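Local coordinates for protein ATP-dependent DNA helicase (Mycobacterium smegmatis, PDB 5V9X) that unwinds RNA:DNA hybrids in the 3'-to-5' direction, tracking along a single DNA strand at the expense of ATP, at residues Ala53-Ala58 and Thr76-Leu81; Ser57-Gly62 and Pro219-Gly224; Asn64-Ala69 and Glu234-Leu239; Thr187-Glu192 and Ile223-Thr228; Glu192-Ala197 and Leu385-Asp390. All coordinates share one frame; numbering follows the deposited sequence.

Contact 1: Ala53-Ala58 and Thr76-Leu81. With ANP (phosphoaminophosphonic acid-adenylate ester), chain C.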
# COMPACT_ATOMS: atom_id res chain seq x y z
N ALA A 53 -26.69 11.16 -2.87
CA ALA A 53 -27.84 11.66 -2.12
C ALA A 53 -27.60 11.55 -0.62
O ALA A 53 -27.85 12.49 0.14
CB ALA A 53 -29.10 10.91 -2.53
N ASP A 54 -27.11 10.39 -0.17
CA ASP A 54 -26.82 10.21 1.25
C ASP A 54 -25.69 11.13 1.70
O ASP A 54 -25.78 11.77 2.76
CB ASP A 54 -26.45 8.75 1.53
CG ASP A 54 -27.52 7.78 1.08
OD1 ASP A 54 -28.63 8.23 0.71
OD2 ASP A 54 -27.26 6.56 1.10
N ALA A 55 -24.61 11.21 0.92
CA ALA A 55 -23.46 12.00 1.32
C ALA A 55 -23.81 13.48 1.39
O ALA A 55 -23.37 14.18 2.31
CB ALA A 55 -22.29 11.78 0.36
N TRP A 56 -24.59 13.98 0.43
CA TRP A 56 -24.99 15.38 0.47
C TRP A 56 -25.80 15.69 1.72
O TRP A 56 -25.66 16.76 2.32
CB TRP A 56 -25.80 15.74 -0.78
CG TRP A 56 -25.00 15.69 -2.05
CD1 TRP A 56 -23.65 15.85 -2.18
CD2 TRP A 56 -25.51 15.46 -3.37
NE1 TRP A 56 -23.29 15.74 -3.50
CE2 TRP A 56 -24.41 15.49 -4.25
CE3 TRP A 56 -26.79 15.22 -3.89
CZ2 TRP A 56 -24.55 15.30 -5.62
CZ3 TRP A 56 -26.92 15.03 -5.24
CH2 TRP A 56 -25.81 15.08 -6.10
N SER A 57 -26.65 14.75 2.14
CA SER A 57 -27.45 14.96 3.34
C SER A 57 -26.57 15.07 4.58
O SER A 57 -26.70 16.01 5.37
CB SER A 57 -28.46 13.82 3.51
OG SER A 57 -29.34 14.09 4.58
N ALA A 58 -25.64 14.13 4.75
CA ALA A 58 -24.77 14.15 5.92
C ALA A 58 -23.82 15.34 5.88
O ALA A 58 -23.60 16.00 6.91
CB ALA A 58 -23.99 12.84 6.01
N THR A 76 -16.57 11.87 -6.06
CA THR A 76 -15.94 13.19 -6.15
C THR A 76 -16.96 14.30 -5.93
O THR A 76 -16.78 15.17 -5.07
CB THR A 76 -15.25 13.37 -7.50
OG1 THR A 76 -14.22 12.39 -7.66
CG2 THR A 76 -14.65 14.76 -7.63
N LEU A 77 -18.05 14.29 -6.71
CA LEU A 77 -19.08 15.31 -6.55
C LEU A 77 -19.81 15.15 -5.22
O LEU A 77 -20.34 16.14 -4.69
CB LEU A 77 -20.07 15.27 -7.71
CG LEU A 77 -19.56 15.78 -9.06
CD1 LEU A 77 -20.62 15.61 -10.13
CD2 LEU A 77 -19.10 17.23 -8.97
N ALA A 78 -19.86 13.93 -4.68
CA ALA A 78 -20.43 13.74 -3.35
C ALA A 78 -19.70 14.58 -2.32
O ALA A 78 -20.32 15.22 -1.47
CB ALA A 78 -20.40 12.26 -2.97
N ALA A 79 -18.37 14.60 -2.39
CA ALA A 79 -17.57 15.34 -1.42
C ALA A 79 -17.42 16.81 -1.78
O ALA A 79 -17.22 17.64 -0.89
CB ALA A 79 -16.20 14.69 -1.27
N PHE A 80 -17.52 17.15 -3.06
CA PHE A 80 -17.19 18.50 -3.52
C PHE A 80 -18.40 19.41 -3.70
O PHE A 80 -18.31 20.60 -3.39
CB PHE A 80 -16.42 18.43 -4.84
CG PHE A 80 -14.92 18.40 -4.67
CD1 PHE A 80 -14.22 19.56 -4.40
CD2 PHE A 80 -14.22 17.21 -4.79
CE1 PHE A 80 -12.85 19.54 -4.25
CE2 PHE A 80 -12.85 17.18 -4.64
CZ PHE A 80 -12.16 18.35 -4.37
N LEU A 81 -19.53 18.87 -4.16
CA LEU A 81 -20.59 19.73 -4.70
C LEU A 81 -21.15 20.68 -3.65
O LEU A 81 -21.41 21.85 -3.95
CB LEU A 81 -21.72 18.89 -5.30
CG LEU A 81 -22.70 19.70 -6.14
CD1 LEU A 81 -22.00 20.26 -7.37
CD2 LEU A 81 -23.91 18.87 -6.53
PG ANP C . -13.33 5.95 -7.76
O1G ANP C . -12.47 5.07 -8.61
O2G ANP C . -12.46 7.14 -7.19
O3G ANP C . -13.94 5.12 -6.57
PB ANP C . -15.53 7.63 -7.85
O1B ANP C . -14.66 8.72 -7.16
O2B ANP C . -16.31 6.88 -6.83
N3B ANP C . -14.57 6.58 -8.73
PA ANP C . -16.02 9.50 -9.75
O1A ANP C . -14.63 9.34 -10.25
O2A ANP C . -16.23 10.76 -8.92
O3A ANP C . -16.52 8.31 -8.84
O5' ANP C . -17.03 9.48 -10.97
C5' ANP C . -17.12 8.43 -12.00
C4' ANP C . -17.51 9.07 -13.31
O4' ANP C . -18.94 9.31 -13.35
C3' ANP C . -16.88 10.43 -13.54
O3' ANP C . -16.80 10.68 -14.94
C2' ANP C . -17.91 11.38 -12.91
O2' ANP C . -17.66 12.77 -13.19
C1' ANP C . -19.20 10.71 -13.37
N9 ANP C . -20.39 10.95 -12.54
C8 ANP C . -20.45 11.53 -11.30
N7 ANP C . -21.66 11.59 -10.80
C5 ANP C . -22.45 11.02 -11.79
C6 ANP C . -23.84 10.79 -11.88
N6 ANP C . -24.71 11.11 -10.91
N1 ANP C . -24.30 10.20 -13.01
C2 ANP C . -23.44 9.88 -13.97
N3 ANP C . -22.11 10.05 -13.99
C4 ANP C . -21.68 10.63 -12.87
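W56 and L77 supply the polar link between two helices that run nearly parallel, their short axes 21° apart and 8.7 Å at closest approach. W56 NE1 donates to L77 O over 3.2 Å with a nearly straight N-H...O angle of 176°. The acceptor lies in the indole plane, at the ring edge, whereas the donor stands above the carbonyl plane. L81 N, in the ordinary helical bond, reaches L77 O from the opposite face of that plane, giving this oxygen two donors.

The apolar part is small. A55 CB meets A78 CB at 3.9 Å, and the six-membered end of the indole reaches L81, with W56 CZ2 3.7 Å from L81 CD2. A chi1 of -67°, which sets W56 CG beside its own backbone N, swings the ring toward the second helix. F33 and F41 pack edge-to-face with the same indole.

Toward the nucleotide, T76 N (3.1 Å) and T76 OG1 (2.9 Å) both donate to O2A of the ATP analogue, consistent with the start of a P-loop (Walker A) helix. The indole bond thus gives a buried N-H its partner and ties helix 50-60 to the first turn of the nucleotide-binding helix.

Contact 2: Ser57-Gly62 and Pro219-Gly224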
# COMPACT_ATOMS: atom_id res chain seq x y z
N SER A 57 -26.65 14.75 2.14
CA SER A 57 -27.45 14.96 3.34
C SER A 57 -26.57 15.07 4.58
O SER A 57 -26.70 16.01 5.37
CB SER A 57 -28.46 13.82 3.51
OG SER A 57 -29.34 14.09 4.58
N ALA A 58 -25.64 14.13 4.75
CA ALA A 58 -24.77 14.15 5.92
C ALA A 58 -23.82 15.34 5.88
O ALA A 58 -23.60 16.00 6.91
CB ALA A 58 -23.99 12.84 6.01
N ILE A 59 -23.24 15.63 4.71
CA ILE A 59 -22.29 16.73 4.62
C ILE A 59 -22.98 18.06 4.87
O ILE A 59 -22.45 18.93 5.58
CB ILE A 59 -21.58 16.71 3.25
CG1 ILE A 59 -20.67 15.48 3.13
CG2 ILE A 59 -20.78 17.98 3.03
CD1 ILE A 59 -20.13 15.27 1.74
N SER A 60 -24.17 18.26 4.30
CA SER A 60 -24.87 19.53 4.46
C SER A 60 -25.26 19.77 5.92
O SER A 60 -25.38 20.92 6.34
CB SER A 60 -26.11 19.56 3.57
OG SER A 60 -27.02 18.52 3.91
N GLU A 61 -25.46 18.70 6.69
CA GLU A 61 -25.82 18.83 8.10
C GLU A 61 -24.60 18.99 9.00
O GLU A 61 -24.75 19.01 10.23
CB GLU A 61 -26.65 17.62 8.54
CG GLU A 61 -28.03 17.58 7.89
CD GLU A 61 -28.83 16.34 8.28
OE1 GLU A 61 -28.31 15.51 9.05
OE2 GLU A 61 -29.98 16.21 7.80
N GLY A 62 -23.40 19.10 8.43
CA GLY A 62 -22.21 19.47 9.17
C GLY A 62 -21.38 18.33 9.70
O GLY A 62 -20.39 18.58 10.40
N PRO A 219 -12.31 23.37 13.89
CA PRO A 219 -11.78 22.23 13.11
C PRO A 219 -12.62 21.99 11.87
O PRO A 219 -13.85 22.04 11.90
CB PRO A 219 -11.87 21.06 14.09
CG PRO A 219 -11.80 21.70 15.43
CD PRO A 219 -12.52 23.02 15.30
N ALA A 220 -11.93 21.74 10.76
CA ALA A 220 -12.61 21.59 9.48
C ALA A 220 -13.43 20.30 9.44
O ALA A 220 -13.13 19.33 10.14
CB ALA A 220 -11.60 21.60 8.33
N GLN A 221 -14.47 20.31 8.62
CA GLN A 221 -15.24 19.11 8.34
C GLN A 221 -14.40 18.16 7.49
O GLN A 221 -13.79 18.57 6.51
CB GLN A 221 -16.53 19.47 7.62
CG GLN A 221 -17.44 18.31 7.30
CD GLN A 221 -18.65 18.74 6.48
OE1 GLN A 221 -18.54 19.58 5.60
NE2 GLN A 221 -19.81 18.16 6.79
N ARG A 222 -14.37 16.88 7.88
CA ARG A 222 -13.54 15.88 7.22
C ARG A 222 -14.42 14.90 6.45
O ARG A 222 -15.36 14.33 7.00
CB ARG A 222 -12.68 15.13 8.23
CG ARG A 222 -11.70 16.02 8.96
CD ARG A 222 -10.78 15.22 9.87
NE ARG A 222 -9.94 16.09 10.68
CZ ARG A 222 -9.01 15.65 11.53
NH1 ARG A 222 -8.80 14.35 11.67
NH2 ARG A 222 -8.28 16.52 12.22
N ILE A 223 -14.09 14.70 5.17
CA ILE A 223 -14.84 13.81 4.29
C ILE A 223 -13.87 12.79 3.70
O ILE A 223 -12.82 13.16 3.16
CB ILE A 223 -15.55 14.59 3.17
CG1 ILE A 223 -16.52 15.61 3.77
CG2 ILE A 223 -16.29 13.63 2.24
CD1 ILE A 223 -16.98 16.67 2.79
N GLY A 224 -14.22 11.51 3.81
CA GLY A 224 -13.39 10.44 3.29
C GLY A 224 -14.12 9.65 2.23
O GLY A 224 -15.34 9.49 2.27
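Q221 sends its side chain across to the end of helix 50-60, where NE2 donates to I59 O at 3.0 Å with an N-H...O angle of 170°. The geometry is regular on both sides: the donor sits in the carbonyl plane on a lone pair, and the oxygen lies close to the plane of the amide. CG anti to the backbone N (chi1 -179°) and an extended chain beyond it together give the glutamine its reach. NE2 also donates to N63 O, just past the helix.

I59 O has a second donor in G62 N, 3.0 Å away, as part of the Schellman motif that closes the helix; G62 has the positive phi, 93°, of that motif. Q221, on strand 221-226 of the RecA-like sheet, thus adds a side-chain donor to an oxygen already engaged in the helix end.

Apolar contact comes from I59 CD1, which meets I223 CD1 at 3.6 Å, the two isoleucines set roughly perpendicular. I59 CG2 lies beside the amide oxygen, 3.8 Å from Q221 OE1. W82 and A79 of helix 75-88 flank this pair, touching I59 and I223 respectively.

Contact 3: Asn64-Ala69 and Glu234-Leu239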
# COMPACT_ATOMS: atom_id res chain seq x y z
N ASN A 64 -18.79 15.07 9.86
CA ASN A 64 -17.73 14.32 9.19
C ASN A 64 -18.35 13.09 8.54
O ASN A 64 -19.16 12.39 9.16
CB ASN A 64 -16.65 13.90 10.20
CG ASN A 64 -15.82 15.08 10.68
OD1 ASN A 64 -16.12 16.24 10.40
ND2 ASN A 64 -14.76 14.77 11.43
N THR A 65 -17.99 12.84 7.29
CA THR A 65 -18.66 11.81 6.50
C THR A 65 -17.64 10.91 5.81
O THR A 65 -16.69 11.41 5.19
CB THR A 65 -19.58 12.45 5.45
OG1 THR A 65 -20.47 13.37 6.10
CG2 THR A 65 -20.40 11.38 4.73
N LEU A 66 -17.84 9.60 5.92
CA LEU A 66 -17.08 8.62 5.17
C LEU A 66 -18.00 7.98 4.14
O LEU A 66 -19.01 7.36 4.51
CB LEU A 66 -16.48 7.55 6.09
CG LEU A 66 -15.82 6.35 5.39
CD1 LEU A 66 -14.54 6.76 4.67
CD2 LEU A 66 -15.56 5.23 6.38
N VAL A 67 -17.67 8.13 2.87
CA VAL A 67 -18.48 7.62 1.77
C VAL A 67 -17.86 6.31 1.28
O VAL A 67 -16.70 6.28 0.88
CB VAL A 67 -18.60 8.64 0.63
CG1 VAL A 67 -19.57 8.14 -0.43
CG2 VAL A 67 -19.05 9.99 1.18
N ILE A 68 -18.64 5.24 1.33
CA ILE A 68 -18.19 3.91 0.94
C ILE A 68 -19.09 3.46 -0.20
O ILE A 68 -20.25 3.09 0.02
CB ILE A 68 -18.23 2.92 2.11
CG1 ILE A 68 -17.44 3.47 3.30
CG2 ILE A 68 -17.68 1.56 1.67
CD1 ILE A 68 -17.63 2.66 4.56
N ALA A 69 -18.57 3.49 -1.42
CA ALA A 69 -19.34 3.14 -2.61
C ALA A 69 -18.38 2.69 -3.69
O ALA A 69 -17.21 3.09 -3.68
CB ALA A 69 -20.19 4.33 -3.08
N GLU A 234 -13.47 1.47 11.73
CA GLU A 234 -12.07 1.79 12.01
C GLU A 234 -11.53 2.85 11.05
O GLU A 234 -10.79 3.75 11.47
CB GLU A 234 -11.21 0.53 11.94
CG GLU A 234 -9.71 0.78 12.12
CD GLU A 234 -9.30 1.05 13.56
OE1 GLU A 234 -10.16 1.46 14.38
OE2 GLU A 234 -8.11 0.85 13.88
N VAL A 235 -11.88 2.75 9.77
CA VAL A 235 -11.46 3.77 8.81
C VAL A 235 -12.10 5.11 9.16
O VAL A 235 -11.46 6.17 9.04
CB VAL A 235 -11.82 3.33 7.38
CG1 VAL A 235 -11.51 4.44 6.39
CG2 VAL A 235 -11.07 2.06 7.02
N ALA A 236 -13.35 5.09 9.62
CA ALA A 236 -14.00 6.32 10.07
C ALA A 236 -13.29 6.89 11.30
O ALA A 236 -13.23 8.11 11.46
CB ALA A 236 -15.47 6.05 10.38
N ARG A 237 -12.77 6.02 12.16
CA ARG A 237 -11.99 6.49 13.31
C ARG A 237 -10.67 7.11 12.87
O ARG A 237 -10.20 8.07 13.49
CB ARG A 237 -11.75 5.34 14.29
CG ARG A 237 -11.31 5.80 15.67
CD ARG A 237 -11.03 4.61 16.58
NE ARG A 237 -9.77 3.96 16.26
CZ ARG A 237 -8.58 4.41 16.65
NH1 ARG A 237 -8.50 5.53 17.37
NH2 ARG A 237 -7.47 3.76 16.32
N PHE A 238 -10.06 6.58 11.81
CA PHE A 238 -8.85 7.19 11.29
C PHE A 238 -9.13 8.57 10.72
O PHE A 238 -8.36 9.51 10.94
CB PHE A 238 -8.20 6.31 10.22
CG PHE A 238 -7.07 6.98 9.49
CD1 PHE A 238 -5.81 7.03 10.05
CD2 PHE A 238 -7.28 7.58 8.26
CE1 PHE A 238 -4.77 7.66 9.39
CE2 PHE A 238 -6.25 8.21 7.60
CZ PHE A 238 -4.99 8.25 8.16
N LEU A 239 -10.24 8.71 9.98
CA LEU A 239 -10.54 9.96 9.30
C LEU A 239 -10.82 11.08 10.30
O LEU A 239 -10.30 12.19 10.14
CB LEU A 239 -11.73 9.77 8.36
CG LEU A 239 -12.37 11.02 7.75
CD1 LEU A 239 -11.42 11.72 6.79
CD2 LEU A 239 -13.67 10.66 7.06
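V235 opens the contact on the helix side by presenting CG1 to both methyls of L66, 4.1 Å from L66 CD2 and 4.2 Å from L66 CD1; the long directions of the two side chains are nearly perpendicular. Next in sequence, A236 meets the same leucine with backbone and side chain together: L66 CD2 stands 3.9 Å from A236 N and 4.1 Å from A236 CB. L66 has CG anti to its backbone N (chi1 171°), and this puts its branched end into the first turn of the segment, where one methyl, CD2, touches two successive residues.

R237 turns from the strand and forms a salt bridge with E234 within the helix. L239 returns to the contact one turn after V235, with CD2 3.6 Å from T65 O and 4.3 Å from L66 CB. A methyl of L239 therefore lies against the strand backbone at T65, while the L66 side chain reaches back toward V235 and A236; the two leucines interleave from opposite sides of the interface, and every contact across it is apolar or van der Waals.

The short axes of strand and helix come within 9.0 Å, their directions 139° apart. Strand 64-68 lies between strands 221-226 and 245-248 of the parallel sheet; L66 faces helix 232-240, while T65 and V67 turn to helix 50-60 on the other face.

Contact 4: Thr187-Glu192 and Ile223-Thr228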
# COMPACT_ATOMS: atom_id res chain seq x y z
N THR A 187 -13.49 22.77 4.83
CA THR A 187 -13.71 21.38 4.45
C THR A 187 -12.38 20.72 4.14
O THR A 187 -11.47 21.35 3.59
CB THR A 187 -14.64 21.29 3.22
OG1 THR A 187 -15.88 21.95 3.49
CG2 THR A 187 -14.92 19.83 2.86
N VAL A 188 -12.26 19.45 4.52
CA VAL A 188 -11.09 18.63 4.21
C VAL A 188 -11.58 17.32 3.62
O VAL A 188 -12.26 16.54 4.31
CB VAL A 188 -10.21 18.38 5.44
CG1 VAL A 188 -9.15 17.34 5.13
CG2 VAL A 188 -9.56 19.68 5.90
N ILE A 189 -11.24 17.06 2.37
CA ILE A 189 -11.57 15.82 1.68
C ILE A 189 -10.33 14.94 1.66
O ILE A 189 -9.26 15.37 1.21
CB ILE A 189 -12.08 16.09 0.25
CG1 ILE A 189 -13.23 17.10 0.27
CG2 ILE A 189 -12.52 14.79 -0.40
CD1 ILE A 189 -13.75 17.45 -1.11
N VAL A 190 -10.47 13.72 2.16
CA VAL A 190 -9.40 12.73 2.15
C VAL A 190 -9.84 11.61 1.23
O VAL A 190 -10.57 10.70 1.64
CB VAL A 190 -9.06 12.21 3.55
CG1 VAL A 190 -7.99 11.13 3.48
CG2 VAL A 190 -8.61 13.36 4.45
N ASP A 191 -9.42 11.69 -0.03
CA ASP A 191 -9.79 10.69 -1.03
C ASP A 191 -8.92 9.45 -0.88
O ASP A 191 -7.75 9.52 -0.51
CB ASP A 191 -9.63 11.27 -2.43
CG ASP A 191 -10.55 10.63 -3.44
OD1 ASP A 191 -11.01 9.49 -3.19
OD2 ASP A 191 -10.80 11.25 -4.49
N GLU A 192 -9.52 8.30 -1.19
CA GLU A 192 -8.84 7.00 -1.09
C GLU A 192 -8.25 6.81 0.31
O GLU A 192 -7.07 6.47 0.47
CB GLU A 192 -7.78 6.86 -2.17
CG GLU A 192 -8.25 7.22 -3.57
CD GLU A 192 -9.42 6.37 -4.05
OE1 GLU A 192 -9.58 5.23 -3.54
OE2 GLU A 192 -10.16 6.83 -4.93
N ILE A 223 -14.09 14.70 5.17
CA ILE A 223 -14.84 13.81 4.29
C ILE A 223 -13.87 12.79 3.70
O ILE A 223 -12.82 13.16 3.16
CB ILE A 223 -15.55 14.59 3.17
CG1 ILE A 223 -16.52 15.61 3.77
CG2 ILE A 223 -16.29 13.63 2.24
CD1 ILE A 223 -16.98 16.67 2.79
N GLY A 224 -14.22 11.51 3.81
CA GLY A 224 -13.39 10.44 3.29
C GLY A 224 -14.12 9.65 2.23
O GLY A 224 -15.34 9.49 2.27
N LEU A 225 -13.35 9.14 1.26
CA LEU A 225 -13.89 8.42 0.12
C LEU A 225 -13.06 7.17 -0.13
O LEU A 225 -11.83 7.21 -0.06
CB LEU A 225 -13.88 9.30 -1.15
CG LEU A 225 -14.40 10.72 -1.00
CD1 LEU A 225 -14.11 11.54 -2.25
CD2 LEU A 225 -15.89 10.70 -0.71
N SER A 226 -13.74 6.06 -0.42
CA SER A 226 -13.07 4.82 -0.78
C SER A 226 -14.10 3.78 -1.19
O SER A 226 -15.18 3.70 -0.59
CB SER A 226 -12.21 4.28 0.36
OG SER A 226 -11.61 3.04 -0.00
N ALA A 227 -13.77 3.00 -2.21
CA ALA A 227 -14.57 1.86 -2.62
C ALA A 227 -14.24 0.59 -1.84
O ALA A 227 -14.96 -0.40 -1.98
CB ALA A 227 -14.39 1.60 -4.12
N THR A 228 -13.17 0.61 -1.04
CA THR A 228 -12.66 -0.58 -0.36
C THR A 228 -12.40 -0.23 1.10
O THR A 228 -11.27 0.09 1.48
CB THR A 228 -11.40 -1.09 -1.06
OG1 THR A 228 -10.46 -0.02 -1.19
CG2 THR A 228 -11.74 -1.62 -2.45
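D191 has CG anti to its backbone N (chi1 -153°) and L225 has CG beside its own (chi1 -46°), rotations that lay the carboxylate against the leucine: D191 OD1 is 3.5 Å from L225 CB and 3.8 Å from L225 CD1. The same methyl receives I189 CG2 at 4.1 Å, and the face carrying I189, I223 and L225 is packed by A79 of helix 75-88.

The strands are parallel neighbours within the RecA-like sheet. I223 N donates to V188 O at 2.7 Å and V190 N to I223 O at 2.6 Å, both nearly along the C=O axis. The next bond, L225 N to V190 O, is longer at 3.2 Å and more bent (148°). Beyond it S226 OG accepts from T228 N at 3.1 Å, an ST turn within S226-A227-T228, which matches the Ser-Ala-Thr motif III of superfamily 2 helicases.

D191 OD1 also takes a weak bond from E192 N, and OD2 is bonded to Y102 OH; the carboxylate is thus held from its own segment and from strand 100-103, with L225 adding apolar packing.

Contact 5: Glu192-Ala197 and Leu385-Asp390. With ANP (phosphoaminophosphonic acid-adenylate ester), chain C.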
# COMPACT_ATOMS: atom_id res chain seq x y z
N GLU A 192 -9.52 8.30 -1.19
CA GLU A 192 -8.84 7.00 -1.09
C GLU A 192 -8.25 6.81 0.31
O GLU A 192 -7.07 6.47 0.47
CB GLU A 192 -7.78 6.86 -2.17
CG GLU A 192 -8.25 7.22 -3.57
CD GLU A 192 -9.42 6.37 -4.05
OE1 GLU A 192 -9.58 5.23 -3.54
OE2 GLU A 192 -10.16 6.83 -4.93
N VAL A 193 -9.08 7.03 1.32
CA VAL A 193 -8.61 7.03 2.70
C VAL A 193 -8.10 5.66 3.14
O VAL A 193 -7.29 5.57 4.07
CB VAL A 193 -9.74 7.53 3.63
CG1 VAL A 193 -10.93 6.59 3.59
CG2 VAL A 193 -9.24 7.74 5.05
N HIS A 194 -8.52 4.58 2.47
CA HIS A 194 -8.03 3.26 2.82
C HIS A 194 -6.55 3.10 2.51
O HIS A 194 -5.88 2.28 3.14
CB HIS A 194 -8.82 2.19 2.07
CG HIS A 194 -8.43 2.09 0.63
ND1 HIS A 194 -8.78 3.05 -0.30
CD2 HIS A 194 -7.70 1.16 -0.04
CE1 HIS A 194 -8.29 2.70 -1.48
NE2 HIS A 194 -7.63 1.57 -1.35
N ALA A 195 -6.03 3.85 1.55
CA ALA A 195 -4.66 3.66 1.10
C ALA A 195 -3.62 4.12 2.12
O ALA A 195 -2.45 3.77 1.99
CB ALA A 195 -4.43 4.40 -0.23
N VAL A 196 -4.02 4.89 3.13
CA VAL A 196 -3.10 5.37 4.15
C VAL A 196 -3.54 5.00 5.56
O VAL A 196 -2.74 5.16 6.50
CB VAL A 196 -2.90 6.90 4.06
CG1 VAL A 196 -2.30 7.29 2.72
CG2 VAL A 196 -4.22 7.63 4.29
N ALA A 197 -4.75 4.48 5.74
CA ALA A 197 -5.30 4.31 7.09
C ALA A 197 -4.43 3.41 7.95
O ALA A 197 -4.25 3.66 9.14
CB ALA A 197 -6.72 3.74 7.00
N LEU A 385 -1.16 4.87 -10.96
CA LEU A 385 -2.48 5.07 -11.55
C LEU A 385 -3.52 4.13 -10.94
O LEU A 385 -4.54 3.86 -11.57
CB LEU A 385 -2.43 4.88 -13.07
CG LEU A 385 -1.46 5.74 -13.87
CD1 LEU A 385 -1.65 5.50 -15.36
CD2 LEU A 385 -1.64 7.21 -13.53
N GLU A 386 -3.27 3.63 -9.73
CA GLU A 386 -4.15 2.63 -9.15
C GLU A 386 -5.49 3.22 -8.72
O GLU A 386 -6.51 2.53 -8.76
CB GLU A 386 -3.47 1.96 -7.95
CG GLU A 386 -4.38 1.05 -7.13
CD GLU A 386 -3.65 0.33 -6.01
OE1 GLU A 386 -2.47 -0.03 -6.19
OE2 GLU A 386 -4.26 0.13 -4.93
N LEU A 387 -5.51 4.49 -8.34
CA LEU A 387 -6.64 5.05 -7.61
C LEU A 387 -7.23 6.26 -8.32
O LEU A 387 -6.51 7.06 -8.93
CB LEU A 387 -6.22 5.46 -6.19
CG LEU A 387 -5.63 4.34 -5.34
CD1 LEU A 387 -4.83 4.91 -4.19
CD2 LEU A 387 -6.73 3.43 -4.83
N GLY A 388 -8.56 6.38 -8.25
CA GLY A 388 -9.24 7.64 -8.47
C GLY A 388 -9.41 8.15 -9.88
O GLY A 388 -10.46 8.71 -10.20
N ILE A 389 -8.39 7.97 -10.74
CA ILE A 389 -8.41 8.60 -12.06
C ILE A 389 -9.66 8.19 -12.82
O ILE A 389 -10.17 7.07 -12.67
CB ILE A 389 -7.14 8.24 -12.86
CG1 ILE A 389 -7.04 6.72 -13.05
CG2 ILE A 389 -5.90 8.79 -12.17
CD1 ILE A 389 -6.00 6.31 -14.06
N ASP A 390 -10.18 9.11 -13.62
CA ASP A 390 -11.43 8.94 -14.36
C ASP A 390 -11.14 9.10 -15.85
O ASP A 390 -11.40 10.14 -16.45
CB ASP A 390 -12.48 9.93 -13.87
CG ASP A 390 -13.75 9.88 -14.68
OD1 ASP A 390 -14.32 8.77 -14.83
OD2 ASP A 390 -14.18 10.94 -15.18
PG ANP C . -13.33 5.95 -7.76
O1G ANP C . -12.47 5.07 -8.61
O2G ANP C . -12.46 7.14 -7.19
O3G ANP C . -13.94 5.12 -6.57
PB ANP C . -15.53 7.63 -7.85
O1B ANP C . -14.66 8.72 -7.16
O2B ANP C . -16.31 6.88 -6.83
N3B ANP C . -14.57 6.58 -8.73
PA ANP C . -16.02 9.50 -9.75
O1A ANP C . -14.63 9.34 -10.25
O2A ANP C . -16.23 10.76 -8.92
O3A ANP C . -16.52 8.31 -8.84
O5' ANP C . -17.03 9.48 -10.97
C5' ANP C . -17.12 8.43 -12.00
C4' ANP C . -17.51 9.07 -13.31
O4' ANP C . -18.94 9.31 -13.35
C3' ANP C . -16.88 10.43 -13.54
O3' ANP C . -16.80 10.68 -14.94
C2' ANP C . -17.91 11.38 -12.91
O2' ANP C . -17.66 12.77 -13.19
C1' ANP C . -19.20 10.71 -13.37
N9 ANP C . -20.39 10.95 -12.54
C8 ANP C . -20.45 11.53 -11.30
N7 ANP C . -21.66 11.59 -10.80
C5 ANP C . -22.45 11.02 -11.79
C6 ANP C . -23.84 10.79 -11.88
N6 ANP C . -24.71 11.11 -10.91
N1 ANP C . -24.30 10.20 -13.01
C2 ANP C . -23.44 9.88 -13.97
N3 ANP C . -22.11 10.05 -13.99
C4 ANP C . -21.68 10.63 -12.87
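L387 packs alongside E192, the two chains side by side but heading opposite ways, so that L387 CB is 3.8 Å from E192 CG and L387 CD2 is 3.6 Å from E192 OE1. CD2 also touches the H194 ring at its edge, 3.8 Å from H194 CE1, and L387 CD1 meets A195 CB at 4.0 Å. With chi1 at 76°, CG of H194 sits between backbone N and carbonyl carbon, a rotation that brings the CE1 edge to L387; E192 OE1 lies in the plane of that ring.

A bend at chi2 (-60°) turns the E192 carboxylate toward the nucleotide, where OE2 is 3.2 Å from O2G of the analogue. A magnesium ion is about 3 Å from the E192 side chain at the nearest atoms. D191 to H194 read DEVH, consistent with the DEAD/DEAH-box motif II; segment 385-390 comes from the second RecA-like domain, so the contact spans the nucleotide cleft.

On that second side G388 has a positive phi (77°), which favours glycine, and its CA is 3.5 Å from O2G. D390 OD2 accepts from the ribose O3' at 2.6 Å. Further out, D390 OD1 is bonded to H418 ND1 and D390 N to D112 OD2, while Q411 touches E192, H194 and L387.

How the contacts relate
From the N terminus, helix 50-60 makes the first two closures. Contact 1 ties it to helix 75-88 over a short loop holding strand 64-68; contact 2, starting from the same stretch, carries it across more than 150 residues to strand 221-226. Contact 3 begins on strand 64-68 and so crosses both, bringing helix 232-240 back onto the sheet. Contact 4 is nested within the loop of contact 3 and ends on the stretch used by contact 2, pairing strands 187-191 and 221-226. Contact 5 opens on E192, shared with contact 4, crosses contacts 2, 3 and 4, and joins the first RecA-like domain to the second. Contacts 1 and 5 touch the nucleotide, as does contact 4 through E192.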